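Local coordinates for protein putative solute-binding component of ABC transporter (Clostridium phytofermentans, PDB 4YS6) that probably binds carbohydrate for uptake by an ABC transporter, and holds beta-D-glucose in the cleft between its two lobes, at residues Asn76-Gln81 against Ala99-Asp104; Gly40-Thr45 against Ser83-Met88; Pro44-Gln49 against Leu71-Asn76; Asp124-Asn129 against Gly175-Arg180; Gly117-Ala122 against Ala132-Ala137. All coordinates share one frame; numbering follows the deposited sequence. Where two conformers were deposited one is given.

Going along the chain from the N terminus, strand 38-43 makes the first long-range contact, meeting helix 78-90 in contact 2. Contact 3 starts from the same stretch but closes sooner, joining the loop after that strand to the end of the neighbouring strand 68-73. Contact 1 then ties the start of helix 78-90 to the loop after strand 95-98; its loop crosses that of contact 2, and it follows contact 3 in series, sharing N76 and the sodium ion. Further on, contacts 5 and 4 also cross: contact 5 zips strand 119-123 to strand 135-139 in the same sheet, while contact 4 carries the chain over to helix 177-195 of the other lobe, at the glucose.

Contact 1 of 5, residues Asn76-Gln81 against Ala99-Asp104; sequences NDVQTQ and ASIEGD. With NA (sodium ion), chain G.
In the N-terminal lobe of this periplasmic-binding-protein fold, facing the sugar cleft, Q81 in the first turn of helix 78-90 clips the loop A99-D104 that follows a strand of the central sheet. Its side chain runs straight out, with CG opposite the backbone N (chi1 -179°) and the rest extended, so the terminal amide lies against the loop backbone and uses both of its ends. OE1 accepts from I101 N at 3.0 Å, with an N-H...O angle of 157° and the donor on a lone pair in the carbonyl plane. NE2 gives a hydrogen to A99 O, also at 3.0 Å; this oxygen lies close to the plane of the glutamine amide, though NE2 itself sits above the A99 carbonyl plane. With one donor and one acceptor engaged, the amide cannot easily flip. A water gives a second hydrogen to Q81 OE1 at 2.9 Å and accepts from E102 N at 3.0 Å.

Such loops at the carboxyl ends of parallel strands line the ligand cleft in this family, and here S100 O goes on to accept from R125 of the glucose pocket. Beside the polar clip, I101 points at the helix start and pushes CD1 to 3.4 Å from D77 N, while its CG2 meets V78 CG2 at 4.0 Å. The same V78 methyl lies 3.6 Å from E102 CD, the two side chains crossing at about a right angle. D77 holds the N-cap position without making a capping bond; its OD1 binds the sodium ion at 2.5 Å, together with S75 O and three waters.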
# COMPACT_ATOMS: atom_id res chain seq x y z
N ASN A 76 11.07 -4.37 8.67
CA ASN A 76 9.74 -4.35 9.30
C ASN A 76 9.78 -4.51 10.83
O ASN A 76 8.81 -4.94 11.47
CB ASN A 76 8.83 -5.44 8.68
CG ASN A 76 7.74 -4.87 7.79
OD1 ASN A 76 7.76 -3.69 7.44
ND2 ASN A 76 6.80 -5.72 7.40
N ASP A 77 10.90 -4.12 11.42
CA ASP A 77 11.07 -4.13 12.87
C ASP A 77 11.02 -2.69 13.39
O ASP A 77 11.89 -1.88 13.07
CB ASP A 77 12.40 -4.80 13.23
CG ASP A 77 12.36 -6.31 13.03
OD1 ASP A 77 11.25 -6.87 12.98
OD2 ASP A 77 13.43 -6.94 12.93
N VAL A 78 9.99 -2.36 14.18
CA VAL A 78 9.76 -0.99 14.62
C VAL A 78 10.94 -0.40 15.39
O VAL A 78 11.34 0.75 15.14
CB VAL A 78 8.48 -0.90 15.46
CG1 VAL A 78 8.32 0.48 16.13
CG2 VAL A 78 7.28 -1.19 14.59
N GLN A 79 11.54 -1.15 16.31
CA GLN A 79 12.62 -0.59 17.10
C GLN A 79 13.85 -0.33 16.23
O GLN A 79 14.63 0.61 16.50
CB GLN A 79 12.97 -1.51 18.28
CG GLN A 79 14.05 -0.95 19.17
CD GLN A 79 13.69 0.43 19.69
OE1 GLN A 79 14.50 1.35 19.64
NE2 GLN A 79 12.47 0.57 20.18
N THR A 80 14.02 -1.12 15.18
CA THR A 80 15.12 -0.89 14.25
C THR A 80 14.89 0.42 13.52
O THR A 80 15.83 1.20 13.35
CB THR A 80 15.27 -2.05 13.25
OG1 THR A 80 15.74 -3.20 13.97
CG2 THR A 80 16.29 -1.68 12.15
N GLN A 81 13.66 0.68 13.09
CA GLN A 81 13.40 1.92 12.40
C GLN A 81 13.60 3.11 13.32
O GLN A 81 14.16 4.13 12.90
CB GLN A 81 11.99 1.93 11.82
CG GLN A 81 11.72 3.21 11.06
CD GLN A 81 10.51 3.08 10.17
OE1 GLN A 81 9.38 2.94 10.65
NE2 GLN A 81 10.74 3.09 8.88
N ALA A 99 9.06 6.42 5.70
CA ALA A 99 7.99 5.48 5.41
C ALA A 99 7.87 4.53 6.60
O ALA A 99 8.64 3.58 6.74
CB ALA A 99 8.27 4.73 4.13
N SER A 100 6.96 4.84 7.51
CA SER A 100 6.89 4.19 8.81
C SER A 100 6.31 2.79 8.74
O SER A 100 5.45 2.49 7.91
CB SER A 100 6.06 5.05 9.77
OG SER A 100 4.74 5.17 9.32
N ILE A 101 6.80 1.91 9.61
CA ILE A 101 6.24 0.58 9.74
C ILE A 101 4.91 0.68 10.45
O ILE A 101 3.88 0.21 9.95
CB ILE A 101 7.18 -0.35 10.49
CG1 ILE A 101 8.50 -0.50 9.72
CG2 ILE A 101 6.56 -1.73 10.66
CD1 ILE A 101 9.60 -1.05 10.54
N GLU A 102 4.94 1.30 11.63
CA GLU A 102 3.76 1.53 12.44
C GLU A 102 3.57 3.03 12.60
O GLU A 102 4.44 3.71 13.14
CB GLU A 102 3.89 0.85 13.80
CG GLU A 102 3.74 -0.65 13.74
CD GLU A 102 3.76 -1.31 15.11
OE1 GLU A 102 3.70 -0.58 16.13
OE2 GLU A 102 3.82 -2.55 15.17
N GLY A 103 2.44 3.54 12.14
CA GLY A 103 2.21 4.98 12.10
C GLY A 103 2.32 5.73 13.42
O GLY A 103 2.72 6.89 13.43
N ASP A 104 1.97 5.08 14.52
CA ASP A 104 2.03 5.76 15.83
C ASP A 104 3.26 5.42 16.70
O ASP A 104 3.30 5.76 17.87
CB ASP A 104 0.74 5.47 16.62
CG ASP A 104 0.52 3.98 16.86
OD1 ASP A 104 1.26 3.15 16.29
OD2 ASP A 104 -0.43 3.65 17.61
NA NA G . 10.87 -8.15 10.91
O HOH W 1 8.81 -8.20 11.52
O HOH W 2 13.26 -8.95 11.25
O HOH W 3 7.58 2.27 12.78
O HOH W 4 11.90 -8.86 8.90

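Contact 2 of 5, residues Gly40-Thr45 against Ser83-Met88; sequences GVAMPT and SQIENM
Q84 and M43 face each other through a single water, which stands 2.8 Å from Q84 OE1 and 2.9 Å from M43 O. It donates to both by geometry, but more acceptors surround it than it has protons, so which bonds it makes is not settled. The amide of Q84 has a further hold, since NE2 donates to Y73 O on the next strand. The rest of the contact is van der Waals packing, mostly of apolar groups. M88, a selenomethionine, reaches from the helix with its chain extended beyond CG, and its SE settles 3.8 Å from G40 CA, where there is no side chain to hold it off. The terminal CE touches the strand backbone at V41 O, 3.3 Å away, and comes to 4.0 Å from A42 CB. One turn earlier on the helix, I85 brings CG1 to 4.2 Å from A42 CB, so the A42 methyl touches two side chains of the helix. The short segments run antiparallel at 176°, their axes 9.1 Å apart. This is the packing of a beta-alpha-beta crossover: helix 78-90 links strands 68-73 and 95-98 and lies over strand 38-43, which runs between them in the sheet.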
# COMPACT_ATOMS: atom_id res chain seq x y z
N GLY A 40 17.86 12.10 5.32
CA GLY A 40 17.69 10.74 5.76
C GLY A 40 16.44 10.16 5.12
O GLY A 40 15.41 10.83 5.02
N VAL A 41 16.53 8.90 4.70
CA VAL A 41 15.40 8.23 4.08
C VAL A 41 15.23 6.89 4.75
O VAL A 41 16.13 6.04 4.68
CB VAL A 41 15.61 8.03 2.56
CG1 VAL A 41 14.37 7.38 1.92
CG2 VAL A 41 15.94 9.37 1.87
N ALA A 42 14.10 6.73 5.44
CA ALA A 42 13.85 5.54 6.22
C ALA A 42 12.73 4.72 5.59
O ALA A 42 11.58 5.17 5.51
CB ALA A 42 13.48 5.91 7.65
N MSE A 43 13.06 3.51 5.14
CA MSE A 43 12.10 2.62 4.48
C MSE A 43 11.79 1.42 5.39
O MSE A 43 12.61 1.05 6.22
CB MSE A 43 12.65 2.14 3.13
CG MSE A 43 12.90 3.25 2.11
SE MSE A 43 11.20 3.80 1.37
CE MSE A 43 11.35 5.72 1.60
N PRO A 44 10.59 0.83 5.25
CA PRO A 44 10.20 -0.19 6.24
C PRO A 44 10.88 -1.54 6.10
O PRO A 44 11.31 -2.08 7.12
CB PRO A 44 8.68 -0.35 6.00
CG PRO A 44 8.45 0.15 4.61
CD PRO A 44 9.47 1.23 4.39
N THR A 45 11.01 -2.05 4.89
CA THR A 45 11.56 -3.36 4.67
C THR A 45 11.85 -3.55 3.20
O THR A 45 11.24 -2.90 2.38
CB THR A 45 10.60 -4.45 5.14
OG1 THR A 45 11.18 -5.73 4.93
CG2 THR A 45 9.28 -4.37 4.37
N SER A 83 15.71 3.28 15.87
CA SER A 83 17.15 3.44 16.03
C SER A 83 17.79 4.02 14.77
O SER A 83 18.72 4.83 14.86
CB SER A 83 17.79 2.11 16.40
OG SER A 83 17.31 1.71 17.66
N GLN A 84 17.30 3.64 13.60
CA GLN A 84 17.84 4.17 12.36
C GLN A 84 17.59 5.67 12.25
O GLN A 84 18.48 6.41 11.88
CB GLN A 84 17.26 3.45 11.15
CG GLN A 84 17.79 2.04 11.05
CD GLN A 84 17.17 1.23 9.94
OE1 GLN A 84 16.06 1.52 9.49
NE2 GLN A 84 17.89 0.20 9.50
N ILE A 85 16.39 6.11 12.61
CA ILE A 85 16.07 7.54 12.59
C ILE A 85 16.90 8.30 13.63
O ILE A 85 17.44 9.37 13.32
CB ILE A 85 14.56 7.75 12.80
CG1 ILE A 85 13.81 7.14 11.62
CG2 ILE A 85 14.19 9.24 12.93
CD1 ILE A 85 12.35 6.89 11.87
N GLU A 86 17.06 7.75 14.84
CA GLU A 86 17.95 8.34 15.83
C GLU A 86 19.35 8.54 15.26
O GLU A 86 19.97 9.58 15.49
CB GLU A 86 18.02 7.46 17.09
CG GLU A 86 16.85 7.66 18.01
CD GLU A 86 16.84 6.72 19.21
OE1 GLU A 86 17.61 5.74 19.21
OE2 GLU A 86 16.04 6.97 20.14
N ASN A 87 19.85 7.55 14.53
CA ASN A 87 21.20 7.60 13.97
C ASN A 87 21.29 8.61 12.85
O ASN A 87 22.31 9.28 12.70
CB ASN A 87 21.63 6.23 13.45
CG ASN A 87 21.85 5.21 14.55
OD1 ASN A 87 21.92 5.56 15.73
ND2 ASN A 87 21.97 3.95 14.18
N MSE A 88 20.23 8.72 12.05
CA MSE A 88 20.20 9.75 11.00
C MSE A 88 20.33 11.13 11.61
O MSE A 88 21.07 11.98 11.11
CB MSE A 88 18.91 9.66 10.18
CG MSE A 88 18.88 8.51 9.24
SE MSE A 88 17.08 8.19 8.55
CE MSE A 88 17.47 6.46 7.72
O HOH W 5 13.81 2.65 8.31

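Contact 3 of 5, residues Pro44-Gln49 against Leu71-Asn76; sequences PTKDLQ and LQYASN. With NA (sodium ion), chain G.
The K46 and Y73 side chains cross at about a right angle, the lysine's aliphatic chain running over one face of the ring. CG sits 3.8 Å from the ring centroid, a CH-pi contact offset toward the rim, and CE continues along the face to 3.5 Å from CD1. At the ring edge, near its plane, T45 O approaches CD2 to 3.7 Å; this carbonyl is buried with no partner in the model. The phenol oxygen is tied to W51 O at the start of helix 50-64.

T45 is turned so that OG1 is opposite its backbone N (chi1 -179°), where it accepts from D47 N at 3.0 Å and closes an ST turn. That rotation leaves CG2 aimed at the amide of N76, 3.5 Å from OD1. The two loops follow neighbouring parallel strands, 38-43 and 68-73, and join beyond the carboxyl ends of those strands: P44 O takes N76 N at 2.8 Å, the donor tilted 32° from the carbonyl plane, with a weaker bond from A74 N. L48 crosses N76 almost perpendicularly, CD1 facing ND2, and touches the bound glucose. S75 O instead binds the sodium ion at 2.4 Å.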
# COMPACT_ATOMS: atom_id res chain seq x y z
N PRO A 44 10.59 0.83 5.25
CA PRO A 44 10.20 -0.19 6.24
C PRO A 44 10.88 -1.54 6.10
O PRO A 44 11.31 -2.08 7.12
CB PRO A 44 8.68 -0.35 6.00
CG PRO A 44 8.45 0.15 4.61
CD PRO A 44 9.47 1.23 4.39
N THR A 45 11.01 -2.05 4.89
CA THR A 45 11.56 -3.36 4.67
C THR A 45 11.85 -3.55 3.20
O THR A 45 11.24 -2.90 2.38
CB THR A 45 10.60 -4.45 5.14
OG1 THR A 45 11.18 -5.73 4.93
CG2 THR A 45 9.28 -4.37 4.37
N LYS A 46 12.79 -4.45 2.89
CA LYS A 46 13.04 -4.88 1.52
C LYS A 46 12.21 -6.10 1.13
O LYS A 46 12.22 -6.51 -0.03
CB LYS A 46 14.53 -5.23 1.34
CG LYS A 46 15.43 -4.02 1.36
CD LYS A 46 16.88 -4.45 1.12
CE LYS A 46 17.81 -3.25 1.16
NZ LYS A 46 19.25 -3.63 1.06
N ASP A 47 11.48 -6.66 2.08
CA ASP A 47 10.78 -7.95 1.87
C ASP A 47 9.41 -7.73 1.26
O ASP A 47 8.74 -8.67 0.84
CB ASP A 47 10.65 -8.72 3.18
CG ASP A 47 12.00 -9.19 3.73
OD1 ASP A 47 12.86 -9.64 2.93
OD2 ASP A 47 12.20 -9.11 4.96
N LEU A 48 8.97 -6.47 1.21
CA LEU A 48 7.78 -6.06 0.49
C LEU A 48 8.30 -5.26 -0.70
O LEU A 48 9.07 -4.32 -0.53
CB LEU A 48 6.86 -5.25 1.39
CG LEU A 48 6.23 -6.02 2.55
CD1 LEU A 48 5.63 -5.11 3.57
CD2 LEU A 48 5.18 -6.98 2.04
N GLN A 49 7.94 -5.66 -1.91
CA GLN A 49 8.77 -5.30 -3.04
C GLN A 49 8.93 -3.80 -3.27
O GLN A 49 10.04 -3.33 -3.51
CB GLN A 49 8.22 -5.90 -4.33
CG GLN A 49 9.22 -5.83 -5.48
CD GLN A 49 8.51 -5.90 -6.83
OE1 GLN A 49 7.96 -6.93 -7.21
NE2 GLN A 49 8.52 -4.80 -7.54
N LEU A 71 20.15 6.34 3.38
CA LEU A 71 19.02 5.43 3.14
C LEU A 71 19.14 4.16 3.97
O LEU A 71 20.16 3.47 3.91
CB LEU A 71 18.94 5.08 1.66
CG LEU A 71 17.97 3.97 1.26
CD1 LEU A 71 16.54 4.41 1.51
CD2 LEU A 71 18.17 3.60 -0.20
N GLN A 72 18.12 3.85 4.76
CA GLN A 72 18.15 2.64 5.58
C GLN A 72 16.81 1.94 5.54
O GLN A 72 15.75 2.59 5.44
CB GLN A 72 18.54 2.95 7.02
CG GLN A 72 19.94 3.53 7.14
CD GLN A 72 20.38 3.70 8.57
OE1 GLN A 72 20.42 2.74 9.33
NE2 GLN A 72 20.71 4.93 8.96
N TYR A 73 16.88 0.61 5.59
CA TYR A 73 15.71 -0.28 5.62
C TYR A 73 15.66 -1.00 6.96
O TYR A 73 16.70 -1.45 7.46
CB TYR A 73 15.76 -1.33 4.52
CG TYR A 73 15.57 -0.77 3.13
CD1 TYR A 73 16.62 -0.19 2.45
CD2 TYR A 73 14.33 -0.84 2.52
CE1 TYR A 73 16.44 0.32 1.17
CE2 TYR A 73 14.14 -0.33 1.24
CZ TYR A 73 15.19 0.25 0.58
OH TYR A 73 15.03 0.76 -0.68
N ALA A 74 14.46 -1.17 7.50
CA ALA A 74 14.31 -1.64 8.88
C ALA A 74 13.81 -3.08 9.10
O ALA A 74 13.52 -3.46 10.22
CB ALA A 74 13.40 -0.68 9.61
N SER A 75 13.71 -3.86 8.03
CA SER A 75 13.25 -5.25 8.12
C SER A 75 11.91 -5.39 8.82
O SER A 75 11.63 -6.39 9.46
CB SER A 75 14.29 -6.11 8.84
OG SER A 75 14.06 -7.48 8.57
N ASN A 76 11.07 -4.37 8.67
CA ASN A 76 9.74 -4.35 9.30
C ASN A 76 9.78 -4.51 10.83
O ASN A 76 8.81 -4.94 11.47
CB ASN A 76 8.83 -5.44 8.68
CG ASN A 76 7.74 -4.87 7.79
OD1 ASN A 76 7.76 -3.69 7.44
ND2 ASN A 76 6.80 -5.72 7.40
NA NA G . 10.87 -8.15 10.91
O HOH W 4 11.90 -8.86 8.90
O HOH W 1 8.81 -8.20 11.52
O HOH W 2 13.26 -8.95 11.25

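Contact 4 of 5, residues Asp124-Asn129 against Gly175-Arg180; sequences DRLIMN and GDNNAR. With BGC (beta-D-glucopyranose), chain D.
R125 sets its CG opposite its own carbonyl carbon (chi1 -59°) and runs extended from CG to NE, while D176 swings CG opposite its backbone N (chi1 -178°); the two crossing side chains thereby meet at O1 of the glucose. R125 NE donates to O1 at 2.9 Å, and O1 donates to D176 OD2 at 2.6 Å. NE and D176 OD2 are 3.3 Å apart, a salt bridge of charges alone, because the oxygen lies well out of the guanidinium plane. R125 NH2 reaches the ring oxygen O5 at 3.0 Å.

This is the ligand cleft of a two-lobed sugar-binding protein, with loop D124-N129 on one lobe and the start of helix 177-195 on the other. D176 caps that helix, OD1 accepting from N178 N at 2.9 Å. N178 ND2 donates to D124 O at 3.0 Å, that oxygen lying in the plane of the N178 amide, and also to glucose O2. D124 OD2 accepts from the same O2 at 2.8 Å; its OD1 pairs with R50. Two waters bridge L126 to N177, one also donating to N178 OD1. M128, a bent selenomethionine, rests SE 3.7 Å from N177 CG, while R180 grips N177 OD1 side-on.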
# COMPACT_ATOMS: atom_id res chain seq x y z
N ASP A 124 4.39 7.96 1.81
CA ASP A 124 3.36 6.98 1.45
C ASP A 124 2.38 6.65 2.56
O ASP A 124 1.16 6.66 2.30
CB ASP A 124 3.97 5.69 0.94
CG ASP A 124 2.93 4.84 0.25
OD1 ASP A 124 2.66 5.04 -0.96
OD2 ASP A 124 2.29 4.03 0.96
N ARG A 125 2.89 6.35 3.75
CA ARG A 125 2.09 6.09 4.94
C ARG A 125 2.09 7.28 5.87
O ARG A 125 3.12 7.90 6.09
CB ARG A 125 2.65 4.89 5.70
CG ARG A 125 2.68 3.62 4.84
CD ARG A 125 3.54 2.57 5.50
NE ARG A 125 3.43 1.28 4.80
CZ ARG A 125 4.06 0.17 5.19
NH1 ARG A 125 4.87 0.18 6.23
NH2 ARG A 125 3.88 -0.97 4.53
N LEU A 126 0.94 7.61 6.43
CA LEU A 126 0.87 8.77 7.29
C LEU A 126 1.40 8.45 8.71
O LEU A 126 1.12 7.40 9.28
CB LEU A 126 -0.56 9.29 7.32
CG LEU A 126 -0.80 10.61 8.05
CD1 LEU A 126 0.00 11.75 7.45
CD2 LEU A 126 -2.29 10.94 8.10
N ILE A 127 2.20 9.37 9.25
CA ILE A 127 2.72 9.28 10.61
C ILE A 127 1.69 9.91 11.54
O ILE A 127 1.25 11.03 11.29
CB ILE A 127 4.08 9.98 10.72
CG1 ILE A 127 5.12 9.18 9.92
CG2 ILE A 127 4.51 10.14 12.17
CD1 ILE A 127 6.41 9.93 9.67
N MSE A 128 1.28 9.16 12.56
CA MSE A 128 0.10 9.47 13.37
C MSE A 128 0.45 10.03 14.75
O MSE A 128 1.49 9.70 15.33
CB MSE A 128 -0.77 8.20 13.56
CG MSE A 128 -1.10 7.41 12.33
SE MSE A 128 -2.02 8.48 10.99
CE MSE A 128 -3.75 8.61 11.88
N ASN A 129 -0.46 10.83 15.31
CA ASN A 129 -0.34 11.35 16.66
C ASN A 129 0.98 12.01 16.95
O ASN A 129 1.57 11.80 18.02
CB ASN A 129 -0.55 10.24 17.68
CG ASN A 129 -1.96 9.78 17.75
OD1 ASN A 129 -2.87 10.51 17.35
ND2 ASN A 129 -2.17 8.58 18.28
N GLY A 175 -1.41 -1.31 11.77
CA GLY A 175 -0.57 -0.18 12.16
C GLY A 175 -0.25 0.74 10.99
O GLY A 175 0.46 1.74 11.15
N ASP A 176 -0.77 0.40 9.82
CA ASP A 176 -0.60 1.19 8.59
C ASP A 176 -1.89 1.95 8.29
O ASP A 176 -2.90 1.35 7.93
CB ASP A 176 -0.25 0.25 7.44
CG ASP A 176 -0.02 0.96 6.12
OD1 ASP A 176 -0.21 2.18 6.03
OD2 ASP A 176 0.36 0.26 5.14
N ASN A 177 -1.85 3.27 8.45
CA ASN A 177 -3.04 4.08 8.23
C ASN A 177 -3.59 3.88 6.82
O ASN A 177 -4.80 3.98 6.60
CB ASN A 177 -2.74 5.56 8.51
CG ASN A 177 -3.99 6.41 8.59
OD1 ASN A 177 -4.86 6.20 9.45
ND2 ASN A 177 -4.06 7.42 7.74
N ASN A 178 -2.72 3.59 5.86
CA ASN A 178 -3.22 3.33 4.52
C ASN A 178 -4.21 2.19 4.42
O ASN A 178 -5.12 2.22 3.58
CB ASN A 178 -2.10 3.04 3.54
CG ASN A 178 -1.19 4.22 3.30
OD1 ASN A 178 -1.43 5.34 3.77
ND2 ASN A 178 -0.17 3.99 2.53
N ALA A 179 -4.04 1.17 5.26
CA ALA A 179 -4.90 0.01 5.18
C ALA A 179 -6.34 0.43 5.46
O ALA A 179 -7.27 -0.09 4.86
CB ALA A 179 -4.45 -1.08 6.15
N ARG A 180 -6.52 1.39 6.38
CA ARG A 180 -7.84 1.91 6.72
C ARG A 180 -8.51 2.54 5.51
O ARG A 180 -9.70 2.39 5.29
CB ARG A 180 -7.77 2.97 7.83
CG ARG A 180 -7.31 2.46 9.17
CD ARG A 180 -7.68 3.46 10.27
NE ARG A 180 -7.19 4.83 10.03
CZ ARG A 180 -7.96 5.91 9.83
NH1 ARG A 180 -9.28 5.83 9.83
NH2 ARG A 180 -7.39 7.10 9.64
C2 BGC D . 1.38 0.81 0.58
C3 BGC D . 1.11 -0.30 -0.39
C4 BGC D . 1.87 -1.52 -0.09
C5 BGC D . 1.71 -1.96 1.34
C6 BGC D . 2.64 -3.08 1.75
C1 BGC D . 1.04 0.33 2.00
O1 BGC D . 1.27 1.23 2.90
O2 BGC D . 0.59 1.94 0.26
O3 BGC D . 1.46 0.23 -1.73
O4 BGC D . 1.42 -2.64 -0.89
O5 BGC D . 2.00 -0.81 2.19
O6 BGC D . 3.97 -2.84 1.33
O HOH W 6 -2.08 7.05 5.52
O HOH W 7 0.48 4.70 9.11

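Contact 5 of 5, residues Gly117-Ala122 against Ala132-Ala137; sequences GISVIA and AVSYYA
The ring of Y136 presents its edge to A122: A122 O lies near the ring plane, 3.4 Å from CD1, and A122 CB is 3.7 Å from the same carbon. Elsewhere the ring packs edge-to-face with Y322, and its hydroxyl bonds to D124 O, beside the sugar pocket. The Y135 side chain leaves from the other side of the sheet, along with I121, whose CG1 comes within loose reach of Y135 CB.

Between them runs a parallel ladder. A122 N donates to Y135 O at 2.9 Å, and A137 N meets A122 O at 3.0 Å, nearly along the C=O axis. Toward the start of the two strands the pairing departs from this pattern: V120 O accepts from S134 N at 2.9 Å and only weakly from Y135 N. S134 OG, held opposite the carbonyl carbon (chi1 -52°) beside its backbone N, takes the hydrogen of V120 N at 3.2 Å, a side chain standing in for a strand carbonyl. Beyond it a water donates to both I118 O and A132 O, bridging the strands before they pair properly. On the Y136 side, V133 CG1 also packs against A122 CB, 4.1 Å away.

The two strand segments cross at -29°, the twist of neighbouring parallel strands, and sit inside the large sheet, with 95-98 flanking 119-123 and 331-339 flanking 135-139. Helix 294-309 packs on S119, I121 and A137, while helix 107-115 meets V120 and A132.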
# COMPACT_ATOMS: atom_id res chain seq x y z
N GLY A 117 14.71 21.32 14.71
CA GLY A 117 14.28 22.01 13.50
C GLY A 117 14.37 21.19 12.23
O GLY A 117 14.43 21.73 11.13
N ILE A 118 14.37 19.87 12.38
CA ILE A 118 14.44 18.96 11.25
C ILE A 118 13.04 18.67 10.73
O ILE A 118 12.21 18.11 11.45
CB ILE A 118 15.12 17.64 11.66
CG1 ILE A 118 16.57 17.89 12.06
CG2 ILE A 118 15.09 16.62 10.52
CD1 ILE A 118 17.19 16.72 12.78
N SER A 119 12.77 19.05 9.48
CA SER A 119 11.46 18.76 8.88
C SER A 119 11.28 17.28 8.61
O SER A 119 12.24 16.57 8.33
CB SER A 119 11.30 19.54 7.58
OG SER A 119 11.28 20.92 7.87
N VAL A 120 10.02 16.83 8.69
CA VAL A 120 9.66 15.43 8.48
C VAL A 120 8.61 15.30 7.40
O VAL A 120 7.52 15.87 7.48
CB VAL A 120 9.12 14.80 9.79
CG1 VAL A 120 8.57 13.41 9.53
CG2 VAL A 120 10.22 14.78 10.84
N ILE A 121 8.94 14.51 6.39
CA ILE A 121 7.99 14.18 5.34
C ILE A 121 7.57 12.74 5.55
O ILE A 121 8.41 11.84 5.59
CB ILE A 121 8.59 14.39 3.92
CG1 ILE A 121 8.98 15.85 3.70
CG2 ILE A 121 7.60 13.96 2.86
CD1 ILE A 121 9.74 16.10 2.43
N ALA A 122 6.27 12.53 5.73
CA ALA A 122 5.71 11.17 5.79
C ALA A 122 5.61 10.67 4.36
O ALA A 122 4.96 11.30 3.52
CB ALA A 122 4.36 11.17 6.42
N ALA A 132 5.01 16.68 14.69
CA ALA A 132 6.30 16.88 14.04
C ALA A 132 6.26 16.65 12.54
O ALA A 132 7.30 16.79 11.88
CB ALA A 132 7.35 15.96 14.67
N VAL A 133 5.10 16.28 12.00
CA VAL A 133 4.99 15.90 10.58
C VAL A 133 4.68 17.15 9.75
O VAL A 133 3.67 17.83 10.01
CB VAL A 133 3.89 14.84 10.36
CG1 VAL A 133 3.84 14.42 8.88
CG2 VAL A 133 4.14 13.61 11.26
N SER A 134 5.55 17.46 8.80
CA SER A 134 5.45 18.68 8.00
C SER A 134 4.52 18.49 6.81
O SER A 134 3.63 19.32 6.55
CB SER A 134 6.85 19.10 7.50
OG SER A 134 7.80 19.18 8.57
N TYR A 135 4.78 17.42 6.08
CA TYR A 135 4.11 17.09 4.82
C TYR A 135 3.93 15.60 4.67
O TYR A 135 4.59 14.80 5.34
CB TYR A 135 4.89 17.62 3.60
CG TYR A 135 5.02 19.12 3.59
CD1 TYR A 135 3.99 19.94 3.13
CD2 TYR A 135 6.17 19.72 4.06
CE1 TYR A 135 4.10 21.31 3.18
CE2 TYR A 135 6.29 21.10 4.09
CZ TYR A 135 5.27 21.87 3.66
OH TYR A 135 5.42 23.23 3.70
N TYR A 136 3.01 15.24 3.78
CA TYR A 136 2.66 13.85 3.47
C TYR A 136 2.60 13.73 1.95
O TYR A 136 1.93 14.51 1.29
CB TYR A 136 1.32 13.50 4.11
CG TYR A 136 0.79 12.11 3.88
CD1 TYR A 136 1.61 11.00 3.88
CD2 TYR A 136 -0.58 11.91 3.69
CE1 TYR A 136 1.09 9.72 3.71
CE2 TYR A 136 -1.11 10.66 3.52
CZ TYR A 136 -0.29 9.57 3.53
OH TYR A 136 -0.87 8.33 3.35
N ALA A 137 3.30 12.73 1.42
CA ALA A 137 3.27 12.41 -0.00
C ALA A 137 2.81 11.00 -0.16
O ALA A 137 3.39 10.09 0.41
CB ALA A 137 4.61 12.56 -0.61
O HOH W 8 9.69 18.27 12.63